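Local coordinates for general odorant-binding protein 28a (Drosophila melanogaster, PDB 6QQ4), which probably binds and carries small odorants as a secreted protein and is involved in detecting the floral odour beta-ionone, at residues 10-15 with 46-51; 94-99 with 105-110; 72-75 with 80-83. All blocks are in the same frame, centred on the assembly; numbering follows the deposited sequence.

Contact 1. Residues 10-15 with 46-51; sequences MESAES and ACVMKN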
ATOM      1  N   MET A  10       0.356   4.331  -9.304  1.00 45.25           N
ATOM      2  CA  MET A  10       1.630   4.529  -9.987  1.00 46.52           C
ATOM      3  C   MET A  10       1.892   5.989 -10.297  1.00 40.80           C
ATOM      4  O   MET A  10       3.044   6.420 -10.301  1.00 45.26           O
ATOM      5  CB  MET A  10       1.693   3.692 -11.262  1.00 45.95           C
ATOM      6  CG  MET A  10       1.936   2.233 -10.956  1.00 49.93           C
ATOM      7  SD  MET A  10       3.180   2.031  -9.634  1.00 61.11           S
ATOM      8  CE  MET A  10       2.229   1.142  -8.410  1.00 48.78           C
ATOM      9  N   GLU A  11       0.826   6.749 -10.542  1.00 41.70           N
ATOM     10  CA  GLU A  11       0.950   8.188 -10.708  1.00 43.93           C
ATOM     11  C   GLU A  11       1.418   8.797  -9.396  1.00 40.86           C
ATOM     12  O   GLU A  11       2.336   9.608  -9.362  1.00 42.32           O
ATOM     13  CB  GLU A  11      -0.378   8.823 -11.120  1.00 45.49           C
ATOM     14  CG  GLU A  11      -1.020   8.252 -12.373  1.00 48.69           C
ATOM     15  CD  GLU A  11      -2.430   8.793 -12.589  1.00 51.39           C
ATOM     16  OE1 GLU A  11      -2.613  10.032 -12.528  1.00 52.25           O
ATOM     17  OE2 GLU A  11      -3.360   7.977 -12.789  1.00 53.30           O
ATOM     18  N   SER A  12       0.758   8.404  -8.317  1.00 43.82           N
ATOM     19  CA  SER A  12       1.138   8.865  -6.995  1.00 40.58           C
ATOM     20  C   SER A  12       2.589   8.472  -6.718  1.00 42.84           C
ATOM     21  O   SER A  12       3.397   9.290  -6.285  1.00 45.74           O
ATOM     22  CB  SER A  12       0.190   8.286  -5.944  1.00 41.48           C
ATOM     23  OG  SER A  12       0.575   8.682  -4.650  1.00 47.24           O
ATOM     24  N   ALA A  13       2.933   7.226  -7.012  1.00 39.34           N
ATOM     25  CA  ALA A  13       4.290   6.763  -6.780  1.00 40.37           C
ATOM     26  C   ALA A  13       5.320   7.545  -7.600  1.00 41.43           C
ATOM     27  O   ALA A  13       6.447   7.765  -7.150  1.00 37.23           O
ATOM     28  CB  ALA A  13       4.389   5.277  -7.073  1.00 39.62           C
ATOM     29  N   GLU A  14       4.935   7.964  -8.800  1.00 39.86           N
ATOM     30  CA  GLU A  14       5.838   8.713  -9.659  1.00 42.34           C
ATOM     31  C   GLU A  14       6.153  10.087  -9.081  1.00 44.25           C
ATOM     32  O   GLU A  14       7.276  10.572  -9.199  1.00 48.85           O
ATOM     33  CB  GLU A  14       5.252   8.866 -11.068  1.00 47.80           C
ATOM     34  CG  GLU A  14       6.321   9.028 -12.151  1.00 55.71           C
ATOM     35  CD  GLU A  14       5.810   9.718 -13.410  1.00 59.33           C
ATOM     36  OE1 GLU A  14       4.631  10.144 -13.434  1.00 50.61           O
ATOM     37  OE2 GLU A  14       6.600   9.838 -14.376  1.00 68.94           O
ATOM     38  N   SER A  15       5.163  10.725  -8.465  1.00 43.70           N
ATOM     39  CA  SER A  15       5.394  12.040  -7.874  1.00 47.67           C
ATOM     40  C   SER A  15       6.090  11.926  -6.504  1.00 47.01           C
ATOM     41  O   SER A  15       6.699  12.884  -6.023  1.00 45.26           O
ATOM     42  CB  SER A  15       4.077  12.810  -7.753  1.00 40.09           C
ATOM     43  OG  SER A  15       3.123  12.072  -7.016  1.00 56.95           O
ATOM     44  N   ALA A  46       5.830   4.291   1.678  1.00 27.96           N
ATOM     45  CA  ALA A  46       5.284   5.123   2.763  1.00 28.07           C
ATOM     46  C   ALA A  46       4.642   6.389   2.207  1.00 32.77           C
ATOM     47  O   ALA A  46       3.584   6.805   2.654  1.00 28.01           O
ATOM     48  CB  ALA A  46       6.366   5.495   3.763  1.00 23.56           C
ATOM     49  N   CYS A  47       5.310   6.984   1.228  1.00 27.91           N
ATOM     50  CA  CYS A  47       4.862   8.234   0.626  1.00 34.30           C
ATOM     51  C   CYS A  47       3.534   8.040  -0.116  1.00 36.02           C
ATOM     52  O   CYS A  47       2.638   8.879  -0.048  1.00 32.67           O
ATOM     53  CB  CYS A  47       5.935   8.777  -0.319  1.00 29.56           C
ATOM     54  SG  CYS A  47       5.522  10.364  -1.143  1.00 42.10           S
ATOM     55  N   VAL A  48       3.406   6.926  -0.817  1.00 30.89           N
ATOM     56  CA  VAL A  48       2.146   6.596  -1.463  1.00 34.53           C
ATOM     57  C   VAL A  48       1.028   6.326  -0.446  1.00 35.62           C
ATOM     58  O   VAL A  48      -0.072   6.864  -0.567  1.00 40.57           O
ATOM     59  CB  VAL A  48       2.303   5.375  -2.381  1.00 36.32           C
ATOM     60  CG1 VAL A  48       0.948   4.903  -2.867  1.00 36.45           C
ATOM     61  CG2 VAL A  48       3.210   5.731  -3.554  1.00 36.12           C
ATOM     62  N   MET A  49       1.307   5.492   0.546  1.00 29.65           N
ATOM     63  CA  MET A  49       0.301   5.148   1.543  1.00 35.81           C
ATOM     64  C   MET A  49      -0.190   6.388   2.288  1.00 37.96           C
ATOM     65  O   MET A  49      -1.383   6.529   2.565  1.00 41.76           O
ATOM     66  CB  MET A  49       0.849   4.117   2.522  1.00 32.33           C
ATOM     67  CG  MET A  49       0.961   2.705   1.958  1.00 32.97           C
ATOM     68  SD  MET A  49       1.536   1.553   3.218  1.00 35.88           S
ATOM     69  CE  MET A  49       1.771   0.058   2.252  1.00 42.80           C
ATOM     70  N   LYS A  50       0.735   7.285   2.607  1.00 38.06           N
ATOM     71  CA  LYS A  50       0.395   8.526   3.282  1.00 39.94           C
ATOM     72  C   LYS A  50      -0.474   9.410   2.385  1.00 43.41           C
ATOM     73  O   LYS A  50      -1.361  10.116   2.863  1.00 43.48           O
ATOM     74  CB  LYS A  50       1.666   9.274   3.711  1.00 37.74           C
ATOM     75  CG  LYS A  50       2.301   8.672   4.948  1.00 34.63           C
ATOM     76  CD  LYS A  50       3.455   9.494   5.455  1.00 38.49           C
ATOM     77  CE  LYS A  50       3.923   8.956   6.796  1.00 37.41           C
ATOM     78  NZ  LYS A  50       5.104   9.709   7.278  1.00 42.46           N
ATOM     79  N   ASN A  51      -0.231   9.363   1.082  1.00 44.08           N
ATOM     80  CA  ASN A  51      -1.068  10.117   0.160  1.00 47.54           C
ATOM     81  C   ASN A  51      -2.480   9.531   0.085  1.00 45.54           C
ATOM     82  O   ASN A  51      -3.454  10.258  -0.053  1.00 51.64           O
ATOM     83  CB  ASN A  51      -0.441  10.165  -1.225  1.00 45.79           C
ATOM     84  CG  ASN A  51      -1.005  11.286  -2.071  0.05 49.90           C
ATOM     85  OD1 ASN A  51      -1.615  12.224  -1.548  1.00 57.12           O
ATOM     86  ND2 ASN A  51      -0.816  11.195  -3.384  0.53 51.31           N
TER

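Contact 2. Residues 94-99 with 105-110; sequences ITVPDD and EAYGTC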
ATOM      1  N   ILE A  94      -1.045  -5.539  13.183  1.00 41.26           N
ATOM      2  CA  ILE A  94       0.322  -6.049  13.310  1.00 38.85           C
ATOM      3  C   ILE A  94       1.217  -5.057  14.059  1.00 35.92           C
ATOM      4  O   ILE A  94       0.917  -3.868  14.127  1.00 40.95           O
ATOM      5  CB  ILE A  94       0.952  -6.362  11.939  1.00 38.48           C
ATOM      6  CG1 ILE A  94       1.141  -5.074  11.135  1.00 34.41           C
ATOM      7  CG2 ILE A  94       0.135  -7.407  11.177  1.00 35.35           C
ATOM      8  CD1 ILE A  94       1.914  -5.292   9.873  1.00 35.26           C
ATOM      9  N   THR A  95       2.316  -5.548  14.619  1.00 38.60           N
ATOM     10  CA  THR A  95       3.324  -4.660  15.190  1.00 40.79           C
ATOM     11  C   THR A  95       4.357  -4.218  14.135  1.00 37.09           C
ATOM     12  O   THR A  95       4.905  -5.049  13.396  1.00 37.91           O
ATOM     13  CB  THR A  95       4.055  -5.323  16.369  1.00 47.14           C
ATOM     14  OG1 THR A  95       4.525  -6.619  15.979  1.00 54.90           O
ATOM     15  CG2 THR A  95       3.119  -5.465  17.558  1.00 50.86           C
ATOM     16  N   VAL A  96       4.625  -2.913  14.081  1.00 36.40           N
ATOM     17  CA  VAL A  96       5.506  -2.316  13.065  1.00 33.10           C
ATOM     18  C   VAL A  96       6.577  -1.446  13.725  1.00 37.39           C
ATOM     19  O   VAL A  96       6.437  -1.095  14.887  1.00 37.16           O
ATOM     20  CB  VAL A  96       4.700  -1.467  12.075  1.00 33.00           C
ATOM     21  CG1 VAL A  96       3.594  -2.313  11.431  1.00 34.43           C
ATOM     22  CG2 VAL A  96       4.108  -0.257  12.774  1.00 34.39           C
ATOM     23  N   PRO A  97       7.651  -1.091  12.990  1.00 35.23           N
ATOM     24  CA  PRO A  97       8.662  -0.233  13.624  1.00 38.25           C
ATOM     25  C   PRO A  97       8.255   1.230  13.664  1.00 30.66           C
ATOM     26  O   PRO A  97       7.317   1.619  12.979  1.00 30.19           O
ATOM     27  CB  PRO A  97       9.889  -0.404  12.727  1.00 32.35           C
ATOM     28  CG  PRO A  97       9.589  -1.598  11.834  1.00 32.23           C
ATOM     29  CD  PRO A  97       8.099  -1.570  11.674  1.00 29.54           C
ATOM     30  N   ASP A  98       8.988   2.035  14.421  1.00 33.11           N
ATOM     31  CA  ASP A  98       8.704   3.466  14.528  1.00 29.76           C
ATOM     32  C   ASP A  98       9.083   4.200  13.241  1.00 31.11           C
ATOM     33  O   ASP A  98       8.517   5.239  12.911  1.00 29.83           O
ATOM     34  CB  ASP A  98       9.456   4.069  15.714  1.00 32.74           C
ATOM     35  CG  ASP A  98       8.987   3.511  17.056  1.00 44.03           C
ATOM     36  OD1 ASP A  98       7.775   3.217  17.210  1.00 38.33           O
ATOM     37  OD2 ASP A  98       9.840   3.382  17.958  1.00 51.60           O
ATOM     38  N   ASP A  99      10.059   3.655  12.529  1.00 25.85           N
ATOM     39  CA  ASP A  99      10.445   4.160  11.213  1.00 27.93           C
ATOM     40  C   ASP A  99       9.280   3.981  10.225  1.00 27.47           C
ATOM     41  O   ASP A  99       8.855   2.858   9.971  1.00 28.02           O
ATOM     42  CB  ASP A  99      11.702   3.428  10.726  1.00 24.95           C
ATOM     43  CG  ASP A  99      12.210   3.939   9.379  1.00 25.55           C
ATOM     44  OD1 ASP A  99      11.421   4.063   8.430  1.00 29.52           O
ATOM     45  OD2 ASP A  99      13.411   4.206   9.260  1.00 27.81           O
ATOM     46  N   GLU A 105       6.257  -0.827   4.801  1.00 29.07           N
ATOM     47  CA  GLU A 105       6.570  -2.114   4.197  1.00 25.17           C
ATOM     48  C   GLU A 105       6.080  -3.308   5.024  1.00 26.78           C
ATOM     49  O   GLU A 105       5.727  -4.352   4.471  1.00 26.51           O
ATOM     50  CB  GLU A 105       8.078  -2.227   3.966  1.00 30.90           C
ATOM     51  CG  GLU A 105       8.500  -3.451   3.208  1.00 27.74           C
ATOM     52  CD  GLU A 105       7.858  -3.547   1.825  1.00 32.91           C
ATOM     53  OE1 GLU A 105       7.269  -2.555   1.363  1.00 31.18           O
ATOM     54  OE2 GLU A 105       7.972  -4.613   1.179  1.00 33.12           O
ATOM     55  N   ALA A 106       6.068  -3.168   6.342  1.00 22.59           N
ATOM     56  CA  ALA A 106       5.529  -4.232   7.174  1.00 28.15           C
ATOM     57  C   ALA A 106       4.015  -4.336   6.941  1.00 27.39           C
ATOM     58  O   ALA A 106       3.475  -5.425   6.878  1.00 27.30           O
ATOM     59  CB  ALA A 106       5.842  -3.996   8.628  1.00 28.38           C
ATOM     60  N   TYR A 107       3.336  -3.203   6.782  1.00 27.38           N
ATOM     61  CA  TYR A 107       1.935  -3.238   6.358  1.00 30.17           C
ATOM     62  C   TYR A 107       1.766  -3.850   4.967  1.00 28.13           C
ATOM     63  O   TYR A 107       0.843  -4.623   4.742  1.00 33.40           O
ATOM     64  CB  TYR A 107       1.326  -1.824   6.384  1.00 28.80           C
ATOM     65  CG  TYR A 107       1.071  -1.314   7.775  1.00 28.31           C
ATOM     66  CD1 TYR A 107       0.414  -2.102   8.716  1.00 35.15           C
ATOM     67  CD2 TYR A 107       1.509  -0.053   8.164  1.00 30.41           C
ATOM     68  CE1 TYR A 107       0.197  -1.647   9.994  1.00 31.07           C
ATOM     69  CE2 TYR A 107       1.303   0.410   9.442  1.00 28.07           C
ATOM     70  CZ  TYR A 107       0.645  -0.385  10.354  1.00 39.71           C
ATOM     71  OH  TYR A 107       0.426   0.085  11.631  1.00 34.55           O
ATOM     72  N   GLY A 108       2.655  -3.499   4.036  1.00 26.21           N
ATOM     73  CA  GLY A 108       2.598  -4.011   2.670  1.00 27.10           C
ATOM     74  C   GLY A 108       2.790  -5.517   2.596  1.00 29.06           C
ATOM     75  O   GLY A 108       2.134  -6.208   1.824  1.00 28.11           O
ATOM     76  N   THR A 109       3.703  -6.024   3.415  1.00 26.03           N
ATOM     77  CA  THR A 109       3.871  -7.454   3.594  1.00 26.34           C
ATOM     78  C   THR A 109       2.553  -8.095   4.014  1.00 25.71           C
ATOM     79  O   THR A 109       2.139  -9.127   3.477  1.00 26.35           O
ATOM     80  CB  THR A 109       4.943  -7.748   4.649  1.00 29.53           C
ATOM     81  OG1 THR A 109       6.193  -7.197   4.208  1.00 28.80           O
ATOM     82  CG2 THR A 109       5.087  -9.242   4.838  1.00 28.67           C
ATOM     83  N   CYS A 110       1.877  -7.467   4.962  1.00 24.97           N
ATOM     84  CA  CYS A 110       0.612  -8.007   5.447  1.00 28.08           C
ATOM     85  C   CYS A 110      -0.457  -7.982   4.339  1.00 29.24           C
ATOM     86  O   CYS A 110      -1.185  -8.970   4.107  1.00 24.53           O
ATOM     87  CB  CYS A 110       0.126  -7.213   6.660  1.00 31.85           C
ATOM     88  SG  CYS A 110      -1.310  -7.944   7.469  1.00 34.58           S
TER
HETATM   89  O   HOH W   1      -0.268  -1.619  13.707  1.00 38.22           O

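Contact 3. Residues 72-75 with 80-83; sequences QYTG and KLKI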
ATOM      1  N   GLN A  72      -8.766   2.308  -3.523  1.00 57.53           N
ATOM      2  CA  GLN A  72      -7.492   2.732  -4.106  1.00 55.80           C
ATOM      3  C   GLN A  72      -6.583   1.534  -4.361  1.00 55.51           C
ATOM      4  O   GLN A  72      -5.537   1.671  -4.994  1.00 53.95           O
ATOM      5  CB  GLN A  72      -6.763   3.732  -3.201  1.00 54.76           C
ATOM      6  CG  GLN A  72      -7.572   4.960  -2.835  1.00 58.86           C
ATOM      7  CD  GLN A  72      -8.234   5.611  -4.036  1.00 62.14           C
ATOM      8  OE1 GLN A  72      -9.456   5.760  -4.076  1.00 59.53           O
ATOM      9  NE2 GLN A  72      -7.428   6.012  -5.017  1.00 61.02           N
ATOM     10  N   TYR A  73      -6.985   0.367  -3.864  1.00 56.34           N
ATOM     11  CA  TYR A  73      -6.217  -0.861  -4.050  1.00 54.52           C
ATOM     12  C   TYR A  73      -6.906  -1.873  -4.983  1.00 55.80           C
ATOM     13  O   TYR A  73      -6.245  -2.579  -5.746  1.00 55.12           O
ATOM     14  CB  TYR A  73      -5.955  -1.533  -2.698  1.00 58.27           C
ATOM     15  CG  TYR A  73      -4.846  -0.930  -1.864  1.00 55.12           C
ATOM     16  CD1 TYR A  73      -3.521  -1.316  -2.048  1.00 52.95           C
ATOM     17  CD2 TYR A  73      -5.126  -0.003  -0.865  1.00 54.87           C
ATOM     18  CE1 TYR A  73      -2.505  -0.784  -1.274  1.00 51.27           C
ATOM     19  CE2 TYR A  73      -4.115   0.535  -0.085  1.00 54.57           C
ATOM     20  CZ  TYR A  73      -2.807   0.139  -0.293  1.00 51.03           C
ATOM     21  OH  TYR A  73      -1.802   0.674   0.480  1.00 54.72           O
ATOM     22  N   THR A  74      -8.230  -1.953  -4.911  1.00 52.57           N
ATOM     23  CA  THR A  74      -8.961  -3.020  -5.592  1.00 52.69           C
ATOM     24  C   THR A  74      -9.936  -2.538  -6.668  1.00 54.81           C
ATOM     25  O   THR A  74     -10.434  -3.337  -7.470  1.00 51.91           O
ATOM     26  CB  THR A  74      -9.767  -3.858  -4.579  1.00 55.89           C
ATOM     27  OG1 THR A  74     -10.786  -3.039  -3.995  1.00 47.45           O
ATOM     28  CG2 THR A  74      -8.858  -4.394  -3.480  1.00 53.06           C
ATOM     29  N   GLY A  75     -10.219  -1.239  -6.677  1.00 55.15           N
ATOM     30  CA  GLY A  75     -11.258  -0.706  -7.536  1.00 57.04           C
ATOM     31  C   GLY A  75     -12.621  -0.851  -6.884  1.00 51.54           C
ATOM     32  O   GLY A  75     -12.716  -1.252  -5.723  1.00 55.24           O
ATOM     33  N   LYS A  80     -14.288  -8.061  -4.320  1.00 43.67           N
ATOM     34  CA  LYS A  80     -12.905  -7.658  -4.083  1.00 43.75           C
ATOM     35  C   LYS A  80     -12.815  -6.642  -2.970  1.00 42.50           C
ATOM     36  O   LYS A  80     -12.037  -6.800  -2.020  1.00 39.09           O
ATOM     37  CB  LYS A  80     -12.279  -7.045  -5.336  1.00 49.05           C
ATOM     38  CG  LYS A  80     -11.832  -8.016  -6.401  1.00 52.46           C
ATOM     39  CD  LYS A  80     -11.323  -7.233  -7.605  1.00 54.77           C
ATOM     40  CE  LYS A  80     -10.885  -8.151  -8.733  1.00 56.46           C
ATOM     41  NZ  LYS A  80     -10.692  -7.396 -10.004  1.00 62.06           N
ATOM     42  N   LEU A  81     -13.605  -5.586  -3.120  1.00 36.62           N
ATOM     43  CA  LEU A  81     -13.574  -4.453  -2.215  1.00 41.67           C
ATOM     44  C   LEU A  81     -13.814  -4.908  -0.801  1.00 38.71           C
ATOM     45  O   LEU A  81     -13.153  -4.446   0.119  1.00 42.85           O
ATOM     46  CB  LEU A  81     -14.622  -3.420  -2.619  1.00 42.23           C
ATOM     47  CG  LEU A  81     -14.428  -1.951  -2.273  1.00 44.57           C
ATOM     48  CD1 LEU A  81     -12.967  -1.589  -2.273  1.00 52.98           C
ATOM     49  CD2 LEU A  81     -15.178  -1.123  -3.305  1.00 51.08           C
ATOM     50  N   LYS A  82     -14.755  -5.833  -0.635  1.00 37.36           N
ATOM     51  CA  LYS A  82     -15.076  -6.340   0.686  1.00 38.63           C
ATOM     52  C   LYS A  82     -13.846  -6.986   1.309  1.00 39.36           C
ATOM     53  O   LYS A  82     -13.566  -6.778   2.479  1.00 41.24           O
ATOM     54  CB  LYS A  82     -16.231  -7.345   0.626  1.00 37.11           C
ATOM     55  CG  LYS A  82     -16.570  -7.988   1.973  1.00 46.35           C
ATOM     56  CD  LYS A  82     -17.608  -9.105   1.832  1.00 49.46           C
ATOM     57  CE  LYS A  82     -17.137 -10.210   0.878  1.00 57.31           C
ATOM     58  NZ  LYS A  82     -15.810 -10.820   1.247  1.00 53.48           N
ATOM     59  N   ILE A  83     -13.115  -7.765   0.518  1.00 37.58           N
ATOM     60  CA  ILE A  83     -11.937  -8.471   1.018  1.00 38.93           C
ATOM     61  C   ILE A  83     -10.842  -7.513   1.497  1.00 34.11           C
ATOM     62  O   ILE A  83     -10.254  -7.709   2.563  1.00 38.53           O
ATOM     63  CB  ILE A  83     -11.361  -9.391  -0.055  1.00 37.47           C
ATOM     64  CG1 ILE A  83     -12.377 -10.477  -0.421  1.00 38.85           C
ATOM     65  CG2 ILE A  83     -10.042 -10.002   0.415  1.00 38.20           C
ATOM     66  CD1 ILE A  83     -11.883 -11.434  -1.475  1.00 41.91           C
TER

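Contact 1. Residues 10-15 with 46-51
Val48 reaches across to Ala13 with a single methyl branch where helices 2-20 and 39-52 cross. Their axes come within 9.0 Å of each other and run at 122°, nearer to antiparallel than to parallel, so the contact is confined to a short patch around the crossing. Val48 CG2 lies 3.6 Å from Ala13 CA and 3.7 Å from Ala13 CB, one methyl resting alongside the backbone and small side chain of the other helix. The opposing residue is only an alanine, which allows the valine branch to come right up to the helix surface. Both valine methyls flank the hydroxyl of Ser12, with Val48 CG2 at 4.1 Å and CG1 at 4.2 Å from Ser12 OG, but CG2 alone reaches Ala13.

Polar groups continue the contact outward. Ser12 points at the other helix, and with OG trans to the backbone N (chi1 178°) the hydroxyl extends into the gap between the helices. There it meets the amide end of Asn51, which also points across the gap, its CG anti to the backbone N (chi1 -161°); Ser12 OG and Asn51 ND2 are 3.1 Å apart. Behind it, the carbonyl of Ser12 accepts a bond from the hydroxyl of Ser15, whose OG is 2.9 Å from Ser12 O.

Ala13 also packs on Leu27 and Met30 of helix 24-31, and Val48 on Leu9, which carries the apolar part of the contact into the interior. Close by, Cys47 forms a disulfide with Cys16 that ties the same two helices covalently. A methyl-on-alanine crossing with a polar margin, secured by the bridge between the first and third cysteines, belongs to the disulfide-braced helical fold of the insect PBP/GOBP odorant-binding proteins.

Contact 2. Residues 94-99 with 105-110
Residues 94-97 run extended along the flank of helix 105-110, bringing Val96 CA to 6.2 Å from Ala106 CA. Two side chains, Ile94 and Val96, point at the helix and converge on Tyr107. Val96 CG1 sits over one face of the phenol ring, 3.9 Å from the centroid and 21° off the normal, in a CH-pi contact displaced toward the rim; the same methyl lies 4.0 Å from Ala106 CB. Ile94 approaches the ring obliquely, its CD1 3.7 Å from Tyr107 CD1. Its CG1 stands between the backbone N and the carbonyl carbon (chi1 66°), which sends CD1 down to the helix while CG2 diverges to Cys110, stopping 4.0 Å from SG, the sulfur that forms the disulfide with Cys91.

A water molecule in the plane of the ring, at its edge, adds a polar link. It donates to Ile94 O at 2.6 Å and accepts from Tyr107 OH at 2.8 Å, while the hydroxyl also receives a bond from Leu61 N. The chemistry implies that methyls pack on the ring, while the water and Leu61 N together hold the hydroxyl, so the loop meets the helix through apolar contact and a water bridge, without any direct polar bond.

Contact 3. Residues 72-75 with 80-83
Van der Waals contact dominates where Leu81 and Lys80, in the opening turns of helix 78-91, meet Thr74 and Gly75 at the end of helix 66-74. Leu81 crosses Thr74 obliquely and spreads its two methyls over polar oxygens. CD1 is modelled 3.1 Å from Thr74 OG1, a short distance that is doubtful in detail because the leucine's chi2 of 32° is far from a staggered value. Leu81 CD2 lies 3.5 Å from Gly75 O. Lys80 contributes its aliphatic part: its CB faces Thr74 CB at 4.1 Å, and the extended chain then runs outward past the threonine carbonyl, carrying the ammonium group away from the contact.

Hydrogen bonding is local to each side. Thr74 OG1 donates to Gly75 O at 3.1 Å, tilted 19° from the carbonyl plane, with Ala70 O as a weak alternative in the preceding turn. On the other helix, Lys80 N is bonded to Asp77 OD2.

Backbone shape completes the turn. Gly75 leaves the helix with a positive phi of 84° and an extended psi, where a CB would be jammed against the carbonyl O of Thr74, so the conformation suits glycine in particular. A pentaethylene glycol, probably from the crystallisation liquor, lies about 5 Å from the Thr74 side chain.

Chemically, this implies a helix-to-helix corner in which the Thr74 hydroxyl is paired with the Gly75 carbonyl where one helix ends, both probably shielded from solvent by the leucine side chain.

Along the chain contact 1 closes first, contact 3 follows and contact 2 comes last, none enclosing another. Their centres are 17 to 20 Å apart, so each secures a different part of one small helical domain: helices 2-20 and 39-52 in contact 1, the corner between helices 66-74 and 78-91 in contact 3, and the loop before helix 100-117 with that helix in contact 2. Contacts 2 and 3 stay about 7 Å apart at their nearest atoms. The Met49 side chain, on the helix that contributes to contact 1, bridges the two, packing against Gly108 of contact 2 and Tyr73 of contact 3. All three belong to one compact, disulfide-linked helical domain, consistent with the odorant-binding family.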